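Local coordinates for protein aldolase (Klebsiella pneumoniae, PDB 6VOQ) that belongs to the class II aldolase/adducin family and binds a zinc ion through three histidines and one glutamate, at residues A[73-76]-A[77-80]; A[139-142]-A[143-146]; A[147-150]-A[151-155]; A[156-159]-A[160-163]; A[169-172]-A[173-177]. One frame throughout, in Å; residues are numbered along the deposited sequence.

Interaction 1: A[73-76]-A[77-80]; sequences SKEV and TFHR. With ZN (zinc ion), chain B.
E75 and F78 run side by side in the same direction, with the carboxylate plane turned 85° from the plane of the phenyl ring. E75 CB touches the far end of that ring at F78 CE2, 3.6 Å away, and E75 OE1 then passes beside F78 CZ to reach the zinc ion, a metal bond of 2.3 Å. The E75 carbonyl takes part as well, since its O sits 3.4 Å above the F78 ring plane, over the ring centre. This placement depends on F78 chi1 of 64°, which sets CG between the backbone N and the carbonyl carbon and brings the ring face against the E75 carbonyl. The same E75 O meets H79 at the ring edge, near its plane, with E75 O to H79 CD2 at 3.2 Å. E75 stands in the turn just before helix 76-83, and F78 and H79 on its first turn; the helix is entered through a type I beta turn from S73 to V76 in which S73 OG accepts weakly from E75 N. At this helix start T77 OG1 donates to K74 O over 3.2 Å, and R80 N donates to V76 O over 3.0 Å with an N-H...O angle of 163°. Helical bonds from F78 N and H79 N to E75 O are weak. E75 shares the zinc with H94, H96 and H161, and its OE2 has a weak bond from N30 ND2. The ring nitrogens of H79 turn to S32, by a hydrogen bond at ND1, and weakly to N30, while R80 NH1 binds L62 O.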
loop_
_atom_site.group_PDB
_atom_site.type_symbol
_atom_site.label_atom_id
_atom_site.label_comp_id
_atom_site.label_asym_id
_atom_site.label_seq_id
_atom_site.Cartn_x
_atom_site.Cartn_y
_atom_site.Cartn_z
ATOM N N SER A 73 10.198 -24.484 9.262
ATOM C CA SER A 73 9.224 -23.734 10.036
ATOM C C SER A 73 8.411 -24.682 10.902
ATOM O O SER A 73 8.064 -25.789 10.480
ATOM C CB SER A 73 8.303 -22.960 9.092
ATOM O OG SER A 73 7.333 -22.231 9.824
ATOM N N LYS A 74 8.118 -24.254 12.131
ATOM C CA LYS A 74 7.274 -25.069 12.999
ATOM C C LYS A 74 5.865 -25.258 12.435
ATOM O O LYS A 74 5.213 -26.260 12.746
ATOM C CB LYS A 74 7.220 -24.447 14.395
ATOM C CG LYS A 74 8.600 -24.145 14.944
ATOM C CD LYS A 74 8.549 -23.410 16.257
ATOM C CE LYS A 74 8.747 -24.371 17.415
ATOM N NZ LYS A 74 8.482 -23.713 18.728
ATOM N N GLU A 75 5.390 -24.340 11.594
ATOM C CA GLU A 75 4.058 -24.479 11.023
ATOM C C GLU A 75 4.005 -25.470 9.869
ATOM O O GLU A 75 2.903 -25.780 9.390
ATOM C CB GLU A 75 3.545 -23.112 10.575
ATOM C CG GLU A 75 3.538 -22.110 11.707
ATOM C CD GLU A 75 2.849 -20.821 11.353
ATOM O OE1 GLU A 75 1.675 -20.655 11.751
ATOM O OE2 GLU A 75 3.480 -19.975 10.683
ATOM N N VAL A 76 5.157 -25.984 9.429
ATOM C CA VAL A 76 5.173 -27.023 8.406
ATOM C C VAL A 76 4.474 -28.278 8.906
ATOM O O VAL A 76 3.998 -29.087 8.101
ATOM C CB VAL A 76 6.628 -27.299 7.962
ATOM C CG1 VAL A 76 6.708 -28.468 6.984
ATOM C CG2 VAL A 76 7.223 -26.041 7.334
ATOM N N THR A 77 4.371 -28.436 10.229
ATOM C CA THR A 77 3.591 -29.525 10.809
ATOM C C THR A 77 2.188 -29.592 10.214
ATOM O O THR A 77 1.724 -30.669 9.821
ATOM C CB THR A 77 3.518 -29.368 12.328
ATOM O OG1 THR A 77 4.838 -29.441 12.879
ATOM C CG2 THR A 77 2.688 -30.489 12.928
ATOM N N PHE A 78 1.484 -28.458 10.138
ATOM C CA PHE A 78 0.136 -28.541 9.590
ATOM C C PHE A 78 0.103 -28.379 8.075
ATOM O O PHE A 78 -0.925 -28.670 7.464
ATOM C CB PHE A 78 -0.828 -27.545 10.280
ATOM C CG PHE A 78 -0.505 -26.075 10.093
ATOM C CD1 PHE A 78 -0.639 -25.452 8.863
ATOM C CD2 PHE A 78 -0.165 -25.299 11.181
ATOM C CE1 PHE A 78 -0.365 -24.106 8.718
ATOM C CE2 PHE A 78 0.099 -23.943 11.047
ATOM C CZ PHE A 78 0.001 -23.348 9.820
ATOM N N HIS A 79 1.197 -27.937 7.454
ATOM C CA HIS A 79 1.344 -28.128 6.015
ATOM C C HIS A 79 1.254 -29.606 5.662
ATOM O O HIS A 79 0.501 -29.999 4.766
ATOM C CB HIS A 79 2.684 -27.578 5.546
ATOM C CG HIS A 79 2.727 -26.094 5.412
ATOM N ND1 HIS A 79 3.082 -25.468 4.237
ATOM C CD2 HIS A 79 2.492 -25.111 6.311
ATOM C CE1 HIS A 79 3.052 -24.160 4.414
ATOM N NE2 HIS A 79 2.695 -23.918 5.663
ATOM N N ARG A 80 2.041 -30.438 6.354
ATOM C CA ARG A 80 2.087 -31.866 6.058
ATOM C C ARG A 80 0.723 -32.515 6.204
ATOM O O ARG A 80 0.356 -33.361 5.384
ATOM C CB ARG A 80 3.092 -32.566 6.977
ATOM C CG ARG A 80 4.513 -32.055 6.812
ATOM C CD ARG A 80 5.517 -32.924 7.538
ATOM N NE ARG A 80 5.611 -32.592 8.952
ATOM C CZ ARG A 80 5.177 -33.372 9.936
ATOM N NH1 ARG A 80 4.611 -34.543 9.667
ATOM N NH2 ARG A 80 5.320 -32.979 11.195
HETATM ZN ZN ZN B . 0.932 -18.634 11.080
#

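Interaction 2: A[139-142]-A[143-146]; sequences DDRI and AQAL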
loop_
_atom_site.group_PDB
_atom_site.type_symbol
_atom_site.label_atom_id
_atom_site.label_comp_id
_atom_site.label_asym_id
_atom_site.label_seq_id
_atom_site.Cartn_x
_atom_site.Cartn_y
_atom_site.Cartn_z
ATOM N N ASP A 139 -0.410 -26.313 18.708
ATOM C CA ASP A 139 -1.373 -27.321 19.136
ATOM C C ASP A 139 -1.598 -28.350 18.033
ATOM O O ASP A 139 -1.815 -27.992 16.870
ATOM C CB ASP A 139 -2.692 -26.648 19.499
ATOM C CG ASP A 139 -3.551 -27.491 20.397
ATOM O OD1 ASP A 139 -3.891 -27.014 21.496
ATOM O OD2 ASP A 139 -3.895 -28.622 20.008
ATOM N N ASP A 140 -1.560 -29.635 18.401
ATOM C CA ASP A 140 -1.774 -30.674 17.400
ATOM C C ASP A 140 -3.181 -30.636 16.825
ATOM O O ASP A 140 -3.386 -31.109 15.704
ATOM C CB ASP A 140 -1.477 -32.062 17.978
ATOM C CG ASP A 140 -0.136 -32.122 18.698
ATOM O OD1 ASP A 140 0.903 -31.868 18.051
ATOM O OD2 ASP A 140 -0.115 -32.429 19.912
ATOM N N ARG A 141 -4.144 -30.052 17.542
ATOM C CA ARG A 141 -5.496 -29.932 17.009
ATOM C C ARG A 141 -5.550 -29.100 15.734
ATOM O O ARG A 141 -6.491 -29.256 14.944
ATOM C CB ARG A 141 -6.426 -29.334 18.061
ATOM C CG ARG A 141 -6.955 -30.352 19.050
ATOM C CD ARG A 141 -7.643 -29.678 20.211
ATOM N NE ARG A 141 -6.751 -28.779 20.937
ATOM C CZ ARG A 141 -7.105 -28.130 22.041
ATOM N NH1 ARG A 141 -8.323 -28.284 22.536
ATOM N NH2 ARG A 141 -6.247 -27.323 22.647
ATOM N N ILE A 142 -4.573 -28.223 15.507
ATOM C CA ILE A 142 -4.561 -27.466 14.261
ATOM C C ILE A 142 -4.360 -28.412 13.090
ATOM O O ILE A 142 -5.211 -28.512 12.201
ATOM C CB ILE A 142 -3.491 -26.367 14.305
ATOM C CG1 ILE A 142 -3.785 -25.410 15.465
ATOM C CG2 ILE A 142 -3.456 -25.619 12.980
ATOM C CD1 ILE A 142 -2.699 -24.394 15.723
ATOM N N ALA A 143 -3.257 -29.164 13.109
ATOM C CA ALA A 143 -3.003 -30.174 12.084
ATOM C C ALA A 143 -4.127 -31.204 11.989
ATOM O O ALA A 143 -4.452 -31.665 10.887
ATOM C CB ALA A 143 -1.673 -30.873 12.365
ATOM N N GLN A 144 -4.733 -31.576 13.118
ATOM C CA GLN A 144 -5.810 -32.557 13.075
ATOM C C GLN A 144 -6.991 -32.018 12.284
ATOM O O GLN A 144 -7.539 -32.704 11.417
ATOM C CB GLN A 144 -6.238 -32.944 14.493
ATOM C CG GLN A 144 -5.179 -33.706 15.294
ATOM C CD GLN A 144 -5.479 -33.728 16.797
ATOM O OE1 GLN A 144 -6.610 -33.484 17.221
ATOM N NE2 GLN A 144 -4.460 -34.010 17.602
ATOM N N ALA A 145 -7.382 -30.775 12.561
ATOM C CA ALA A 145 -8.494 -30.166 11.841
ATOM C C ALA A 145 -8.202 -30.081 10.348
ATOM O O ALA A 145 -9.054 -30.424 9.520
ATOM C CB ALA A 145 -8.787 -28.782 12.424
ATOM N N LEU A 146 -6.986 -29.658 9.990
ATOM C CA LEU A 146 -6.606 -29.540 8.588
ATOM C C LEU A 146 -6.605 -30.894 7.883
ATOM O O LEU A 146 -7.081 -31.007 6.746
ATOM C CB LEU A 146 -5.243 -28.870 8.481
ATOM C CG LEU A 146 -5.302 -27.368 8.780
ATOM C CD1 LEU A 146 -3.954 -26.708 8.499
ATOM C CD2 LEU A 146 -6.384 -26.733 7.949
#
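D139 OD2 is gripped twice by R141, once from the backbone and once from the side chain. R141 N approaches on the anti lone pair at 2.9 Å, whereas R141 NE comes from above the carboxylate plane, 39° out of it, at 3.0 Å from the same OD2. The other oxygen, D139 OD1, receives R141 NH2 at 2.6 Å on its syn side, completing a side-on salt bridge in which NE and NH2 each take one oxygen. Both oxygens lie close to the guanidinium plane, so the arginine is well aligned although the carboxylate is tilted against it. A bend at R141 chi3 (-59°) swings the guanidinium back to D139, and the paired bonds restrict rotation of both groups.

Across the next turn, Q144 lies against the residues before it by contact of its amide with aliphatic carbons. Q144 NE2 is 3.6 Å from D140 CB, and Q144 OE1 is 3.6 Å from R141 CG; amide and guanidinium planes stand 50° apart. Q144 N donates to D140 O at 3.0 Å in the carbonyl plane, and A145 N and L146 N bond in the same i to i+4 pattern to R141 O and I142 O. I142, A143 and L146 meet F78 of helix 76-83, while A145 and L146 touch V132 of strand 131-132. The arrangement is an aspartate N-cap, reinforced by a salt bridge, at the start of helix 140-149, the helix of a beta-alpha-beta unit between strands 131-132 and 155-158.

Interaction 3: A[147-150]-A[151-155]; sequences AGLA and PRYNA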
loop_
_atom_site.group_PDB
_atom_site.type_symbol
_atom_site.label_atom_id
_atom_site.label_comp_id
_atom_site.label_asym_id
_atom_site.label_seq_id
_atom_site.Cartn_x
_atom_site.Cartn_y
_atom_site.Cartn_z
ATOM N N ALA A 147 -6.086 -31.936 8.536
ATOM C CA ALA A 147 -6.112 -33.255 7.913
ATOM C C ALA A 147 -7.539 -33.690 7.590
ATOM O O ALA A 147 -7.789 -34.286 6.538
ATOM C CB ALA A 147 -5.430 -34.281 8.815
ATOM N N GLY A 148 -8.490 -33.392 8.480
ATOM C CA GLY A 148 -9.865 -33.784 8.232
ATOM C C GLY A 148 -10.551 -32.958 7.166
ATOM O O GLY A 148 -11.453 -33.454 6.484
ATOM N N LEU A 149 -10.145 -31.699 7.005
ATOM C CA LEU A 149 -10.735 -30.821 6.005
ATOM C C LEU A 149 -10.074 -30.958 4.643
ATOM O O LEU A 149 -10.728 -30.745 3.619
ATOM C CB LEU A 149 -10.644 -29.364 6.471
ATOM C CG LEU A 149 -11.464 -29.004 7.712
ATOM C CD1 LEU A 149 -11.003 -27.672 8.268
ATOM C CD2 LEU A 149 -12.969 -28.986 7.429
ATOM N N ALA A 150 -8.797 -31.333 4.616
ATOM C CA ALA A 150 -8.035 -31.330 3.370
ATOM C C ALA A 150 -8.657 -32.120 2.218
ATOM O O ALA A 150 -8.465 -31.707 1.062
ATOM C CB ALA A 150 -6.613 -31.833 3.648
ATOM N N PRO A 151 -9.364 -33.237 2.423
ATOM C CA PRO A 151 -9.908 -33.951 1.255
ATOM C C PRO A 151 -11.031 -33.218 0.558
ATOM O O PRO A 151 -11.367 -33.578 -0.576
ATOM C CB PRO A 151 -10.402 -35.277 1.841
ATOM C CG PRO A 151 -9.672 -35.427 3.108
ATOM C CD PRO A 151 -9.524 -34.042 3.645
ATOM N N ARG A 152 -11.623 -32.205 1.187
ATOM C CA ARG A 152 -12.774 -31.535 0.614
ATOM C C ARG A 152 -12.558 -30.052 0.339
ATOM O O ARG A 152 -13.374 -29.446 -0.368
ATOM C CB ARG A 152 -13.994 -31.724 1.529
ATOM C CG ARG A 152 -14.521 -33.162 1.539
ATOM C CD ARG A 152 -15.447 -33.440 2.721
ATOM N NE ARG A 152 -14.715 -33.425 3.986
ATOM C CZ ARG A 152 -15.004 -32.626 5.010
ATOM N NH1 ARG A 152 -16.023 -31.776 4.933
ATOM N NH2 ARG A 152 -14.278 -32.686 6.118
ATOM N N TYR A 153 -11.486 -29.452 0.841
ATOM C CA TYR A 153 -11.321 -28.013 0.717
ATOM C C TYR A 153 -9.909 -27.688 0.264
ATOM O O TYR A 153 -8.947 -28.322 0.703
ATOM C CB TYR A 153 -11.640 -27.315 2.039
ATOM C CG TYR A 153 -13.049 -27.572 2.503
ATOM C CD1 TYR A 153 -14.116 -26.878 1.949
ATOM C CD2 TYR A 153 -13.319 -28.516 3.480
ATOM C CE1 TYR A 153 -15.414 -27.110 2.357
ATOM C CE2 TYR A 153 -14.617 -28.753 3.901
ATOM C CZ TYR A 153 -15.660 -28.043 3.334
ATOM O OH TYR A 153 -16.952 -28.265 3.735
ATOM N N ASN A 154 -9.789 -26.693 -0.612
ATOM C CA ASN A 154 -8.492 -26.302 -1.141
ATOM C C ASN A 154 -7.847 -25.157 -0.378
ATOM O O ASN A 154 -6.689 -24.827 -0.655
ATOM C CB ASN A 154 -8.636 -25.931 -2.610
ATOM C CG ASN A 154 -9.321 -27.013 -3.391
ATOM O OD1 ASN A 154 -9.025 -28.195 -3.212
ATOM N ND2 ASN A 154 -10.254 -26.629 -4.246
ATOM N N ALA A 155 -8.559 -24.552 0.566
ATOM C CA ALA A 155 -8.008 -23.505 1.406
ATOM C C ALA A 155 -8.749 -23.536 2.736
ATOM O O ALA A 155 -9.834 -24.108 2.849
ATOM C CB ALA A 155 -8.115 -22.131 0.737
HETATM O O HOH W 1 -6.549 -29.691 0.723
HETATM O O HOH W 2 -9.461 -31.211 -1.829
#
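Near the C-terminal part of helix 140-149 the backbone turns about L149 O, which accepts R152 N at 3.0 Å with an N-H...O angle of 162° and Y153 N only weakly, before the chain extends at Y153. P151 has no N-H to offer, and its ring carbon CD packs against A150 CB.

R152 folds back over the preceding helical turn. Its chain bends at chi3 (-68°), which brings NH2 to G148 O at 3.0 Å; the donor stands above the carbonyl plane, 40° out of it, while the oxygen is somewhat tilted from the guanidinium plane. Y153 presents a ring edge to L149 O, and its CE2 meets L149 CD2 at 3.9 Å as the two side chains cross obliquely. Beyond the two segments, Y153 also packs on D128 and P130, and A150 touches V82 of helix 76-83.

Two waters span the turn. Water 1 donates to both A150 O and Y153 O, each at 2.8 Å, while water 2 donates to A150 O at 3.1 Å and weakly to N154 OD1. N154 ND2 binds V126 O. Three successive carbonyls, those of G148, L149 and A150, are thus met by three different kinds of donor: a guanidinium, backbone N-H groups and water.

Interaction 4: A[156-159]-A[160-163]; sequences FLLA and NHGP. With ZN (zinc ion), chain B.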
loop_
_atom_site.group_PDB
_atom_site.type_symbol
_atom_site.label_atom_id
_atom_site.label_comp_id
_atom_site.label_asym_id
_atom_site.label_seq_id
_atom_site.Cartn_x
_atom_site.Cartn_y
_atom_site.Cartn_z
ATOM N N PHE A 156 -8.135 -22.940 3.754
ATOM C CA PHE A 156 -8.608 -23.050 5.126
ATOM C C PHE A 156 -8.300 -21.760 5.865
ATOM O O PHE A 156 -7.224 -21.180 5.692
ATOM C CB PHE A 156 -7.945 -24.218 5.881
ATOM C CG PHE A 156 -7.719 -25.437 5.045
ATOM C CD1 PHE A 156 -8.719 -26.380 4.898
ATOM C CD2 PHE A 156 -6.497 -25.654 4.421
ATOM C CE1 PHE A 156 -8.517 -27.512 4.133
ATOM C CE2 PHE A 156 -6.292 -26.776 3.653
ATOM C CZ PHE A 156 -7.303 -27.708 3.508
ATOM N N LEU A 157 -9.228 -21.325 6.705
ATOM C CA LEU A 157 -9.010 -20.137 7.519
ATOM C C LEU A 157 -8.840 -20.591 8.961
ATOM O O LEU A 157 -9.785 -21.111 9.567
ATOM C CB LEU A 157 -10.154 -19.144 7.366
ATOM C CG LEU A 157 -9.968 -17.744 7.954
ATOM C CD1 LEU A 157 -8.735 -17.071 7.398
ATOM C CD2 LEU A 157 -11.187 -16.892 7.676
ATOM N N LEU A 158 -7.626 -20.420 9.488
ATOM C CA LEU A 158 -7.349 -20.660 10.900
ATOM C C LEU A 158 -7.812 -19.450 11.700
ATOM O O LEU A 158 -7.287 -18.347 11.521
ATOM C CB LEU A 158 -5.861 -20.903 11.129
ATOM C CG LEU A 158 -5.149 -21.946 10.280
ATOM C CD1 LEU A 158 -3.721 -22.067 10.777
ATOM C CD2 LEU A 158 -5.843 -23.285 10.355
ATOM N N ALA A 159 -8.811 -19.650 12.553
ATOM C CA ALA A 159 -9.372 -18.545 13.316
ATOM C C ALA A 159 -8.285 -17.865 14.140
ATOM O O ALA A 159 -7.366 -18.519 14.635
ATOM C CB ALA A 159 -10.493 -19.054 14.219
ATOM N N ASN A 160 -8.385 -16.539 14.263
ATOM C CA ASN A 160 -7.421 -15.735 15.021
ATOM C C ASN A 160 -5.988 -16.003 14.572
ATOM O O ASN A 160 -5.065 -16.090 15.384
ATOM C CB ASN A 160 -7.546 -15.979 16.523
ATOM C CG ASN A 160 -8.922 -15.707 17.044
ATOM O OD1 ASN A 160 -9.739 -16.621 17.193
ATOM N ND2 ASN A 160 -9.198 -14.445 17.334
ATOM N N HIS A 161 -5.794 -16.138 13.267
ATOM C CA HIS A 161 -4.498 -16.575 12.781
ATOM C C HIS A 161 -4.264 -16.136 11.345
ATOM O O HIS A 161 -3.538 -15.165 11.105
ATOM C CB HIS A 161 -4.390 -18.088 12.903
ATOM C CG HIS A 161 -3.013 -18.614 12.659
ATOM N ND1 HIS A 161 -2.616 -19.869 13.066
ATOM C CD2 HIS A 161 -1.938 -18.056 12.058
ATOM C CE1 HIS A 161 -1.357 -20.062 12.720
ATOM N NE2 HIS A 161 -0.923 -18.976 12.108
ATOM N N GLY A 162 -4.857 -16.853 10.384
ATOM C CA GLY A 162 -4.685 -16.540 8.984
ATOM C C GLY A 162 -4.966 -17.700 8.041
ATOM O O GLY A 162 -5.319 -18.810 8.465
ATOM N N PRO A 163 -4.804 -17.456 6.735
ATOM C CA PRO A 163 -5.153 -18.465 5.732
ATOM C C PRO A 163 -4.068 -19.506 5.494
ATOM O O PRO A 163 -2.870 -19.265 5.668
ATOM C CB PRO A 163 -5.354 -17.624 4.468
ATOM C CG PRO A 163 -4.413 -16.516 4.648
ATOM C CD PRO A 163 -4.485 -16.167 6.100
HETATM ZN ZN ZN B . 0.932 -18.634 11.080
#
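This is a tight turn in the beta hairpin of strands 155-158 and 162-167, buried in the central mixed sheet with a zinc ligand at its bend. L158 and G162 form an antiparallel hydrogen-bonded pair: L158 N donates to G162 O at 3.0 Å, and G162 N returns a bond to L158 O at 3.1 Å. L157 and P163 form the adjoining non-hydrogen-bonded pair. H161 and G162 both face L158, a classic beta bulge. Backbone angles at G162 (158/-179°) call for glycine, since a CB would jam against the preceding carbonyl.

L158 and H161 point the same way, side by side, with L158 CD1 3.4 Å from H161 ND1. With CG anti to the backbone N (chi1 -170°), the imidazole reaches the zinc ion through H161 NE2 at 2.1 Å. E75, H94 and H96 complete the site. S104 OG accepts from H161 N, and T101 OG1 bonds H161 O, while N160 ND2 binds R196 O and F118 O of the second subunit. The bonds on H161 N and O hold the backbone, while L158 packs beside the ring and probably limits its movement; the NE2-zinc bond fixes its direction.

Interaction 5: A[169-172]-A[173-177]; sequences SLRE and ATNNT
Hydroxyl groups make the side-chain hydrogen bonds back to the helix backbone here, and T174 reaches across from the second turn to the first. T174 OG1 donates to L170 O at 2.7 Å while T174 N donates to the same oxygen at 2.8 Å, and the two donors arrive from opposite faces of the carbonyl plane. The hydroxyl is placed there by chi1 of -55°, OG1 standing beside the backbone N and anti to the carbonyl carbon. T177 repeats the pattern one turn on, its OG1 at 2.7 Å from A173 O. At the start of the helix S169 OG accepts from E172 N at 3.1 Å.

The backbone bonds are regular: A173 N to S169 O at 2.9 Å, then N175 N to R171 O and N176 N to E172 O, each at 2.8 Å.

Among the longer side chains the contacts are looser. E172 and N176 are 3.8 Å apart at OE1 and ND2, with carboxylate and amide planes 75° apart, and each finds its stronger partner outside: E172 OE1 takes S168 N and N176 ND2 binds T166 O. R171 CG lies 4.1 Å from N175 ND2, their planar groups turned 55° from each other, and R171 NE has a long, weak ion pair with E10.

L170, A173, T174 and T177 pack on V93 of strand 91-94, and N175 meets G26 of the third subunit. The arrangement is a serine N-cap opening helix 170-190, with threonine hydroxyls bonded to carbonyls one turn back on the helix side facing the sheet.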
loop_
_atom_site.group_PDB
_atom_site.type_symbol
_atom_site.label_atom_id
_atom_site.label_comp_id
_atom_site.label_asym_id
_atom_site.label_seq_id
_atom_site.Cartn_x
_atom_site.Cartn_y
_atom_site.Cartn_z
ATOM N N SER A 169 0.600 -25.908 -7.844
ATOM C CA SER A 169 1.989 -25.484 -7.860
ATOM C C SER A 169 2.122 -24.351 -6.852
ATOM O O SER A 169 1.126 -23.881 -6.295
ATOM C CB SER A 169 2.419 -25.052 -9.264
ATOM O OG SER A 169 1.836 -23.811 -9.615
ATOM N N LEU A 170 3.357 -23.906 -6.604
ATOM C CA LEU A 170 3.523 -22.773 -5.699
ATOM C C LEU A 170 2.933 -21.500 -6.293
ATOM O O LEU A 170 2.296 -20.720 -5.579
ATOM C CB LEU A 170 4.989 -22.563 -5.338
ATOM C CG LEU A 170 5.217 -21.555 -4.197
ATOM C CD1 LEU A 170 4.379 -21.900 -2.946
ATOM C CD2 LEU A 170 6.686 -21.450 -3.839
ATOM N N ARG A 171 3.116 -21.273 -7.593
ATOM C CA ARG A 171 2.558 -20.057 -8.175
ATOM C C ARG A 171 1.036 -20.092 -8.174
ATOM O O ARG A 171 0.388 -19.060 -7.975
ATOM C CB ARG A 171 3.084 -19.837 -9.594
ATOM C CG ARG A 171 2.599 -18.518 -10.201
ATOM C CD ARG A 171 3.540 -17.988 -11.270
ATOM N NE ARG A 171 4.855 -17.620 -10.746
ATOM C CZ ARG A 171 5.099 -16.518 -10.043
ATOM N NH1 ARG A 171 4.112 -15.670 -9.762
ATOM N NH2 ARG A 171 6.332 -16.263 -9.617
ATOM N N GLU A 172 0.443 -21.265 -8.405
ATOM C CA GLU A 172 -1.011 -21.361 -8.399
ATOM C C GLU A 172 -1.562 -21.184 -6.989
ATOM O O GLU A 172 -2.597 -20.534 -6.797
ATOM C CB GLU A 172 -1.449 -22.694 -8.997
ATOM C CG GLU A 172 -2.844 -22.671 -9.615
ATOM C CD GLU A 172 -3.808 -23.653 -8.949
ATOM O OE1 GLU A 172 -3.364 -24.472 -8.114
ATOM O OE2 GLU A 172 -5.018 -23.602 -9.263
ATOM N N ALA A 173 -0.878 -21.743 -5.990
ATOM C CA ALA A 173 -1.283 -21.520 -4.607
ATOM C C ALA A 173 -1.122 -20.054 -4.225
ATOM O O ALA A 173 -1.951 -19.500 -3.493
ATOM C CB ALA A 173 -0.478 -22.425 -3.671
ATOM N N THR A 174 -0.076 -19.398 -4.733
ATOM C CA THR A 174 0.094 -17.975 -4.469
ATOM C C THR A 174 -1.006 -17.156 -5.133
ATOM O O THR A 174 -1.528 -16.206 -4.539
ATOM C CB THR A 174 1.459 -17.522 -4.958
ATOM O OG1 THR A 174 2.463 -18.345 -4.354
ATOM C CG2 THR A 174 1.689 -16.078 -4.593
ATOM N N ASN A 175 -1.369 -17.510 -6.366
ATOM C CA ASN A 175 -2.468 -16.828 -7.039
ATOM C C ASN A 175 -3.787 -17.066 -6.315
ATOM O O ASN A 175 -4.584 -16.137 -6.150
ATOM C CB ASN A 175 -2.568 -17.286 -8.497
ATOM C CG ASN A 175 -1.407 -16.801 -9.352
ATOM O OD1 ASN A 175 -0.631 -15.933 -8.943
ATOM N ND2 ASN A 175 -1.285 -17.363 -10.554
ATOM N N ASN A 176 -4.034 -18.302 -5.869
ATOM C CA ASN A 176 -5.212 -18.569 -5.044
ATOM C C ASN A 176 -5.209 -17.728 -3.777
ATOM O O ASN A 176 -6.246 -17.185 -3.385
ATOM C CB ASN A 176 -5.277 -20.045 -4.670
ATOM C CG ASN A 176 -5.502 -20.922 -5.860
ATOM O OD1 ASN A 176 -5.928 -20.456 -6.914
ATOM N ND2 ASN A 176 -5.228 -22.208 -5.703
ATOM N N THR A 177 -4.053 -17.635 -3.114
ATOM C CA THR A 177 -3.951 -16.835 -1.903
ATOM C C THR A 177 -4.219 -15.371 -2.194
ATOM O O THR A 177 -4.930 -14.699 -1.437
ATOM C CB THR A 177 -2.565 -16.994 -1.272
ATOM O OG1 THR A 177 -2.308 -18.380 -1.037
ATOM C CG2 THR A 177 -2.500 -16.250 0.042
#

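Along the chain the five contacts follow in series. Interactions 1 and 4 supply E75 and H161 to the same zinc ion, with centres about 14 Å apart. The centre of interaction 2 is about 10 Å from that of interaction 1 and about 12 Å from that of interaction 4; helix 140-149 packs on F78, and L146 on F156 and L158. Interactions 2 and 3 lie on the first and the later part of this helix, adjoining in sequence; L149 and A150 also pack on F156. Interaction 5 stands apart, its centre about 23 Å from that of interaction 2. Two of the four zinc ligands thus come from the turn before helix 76-83 and from the hairpin bend; H94 and H96 supply the others.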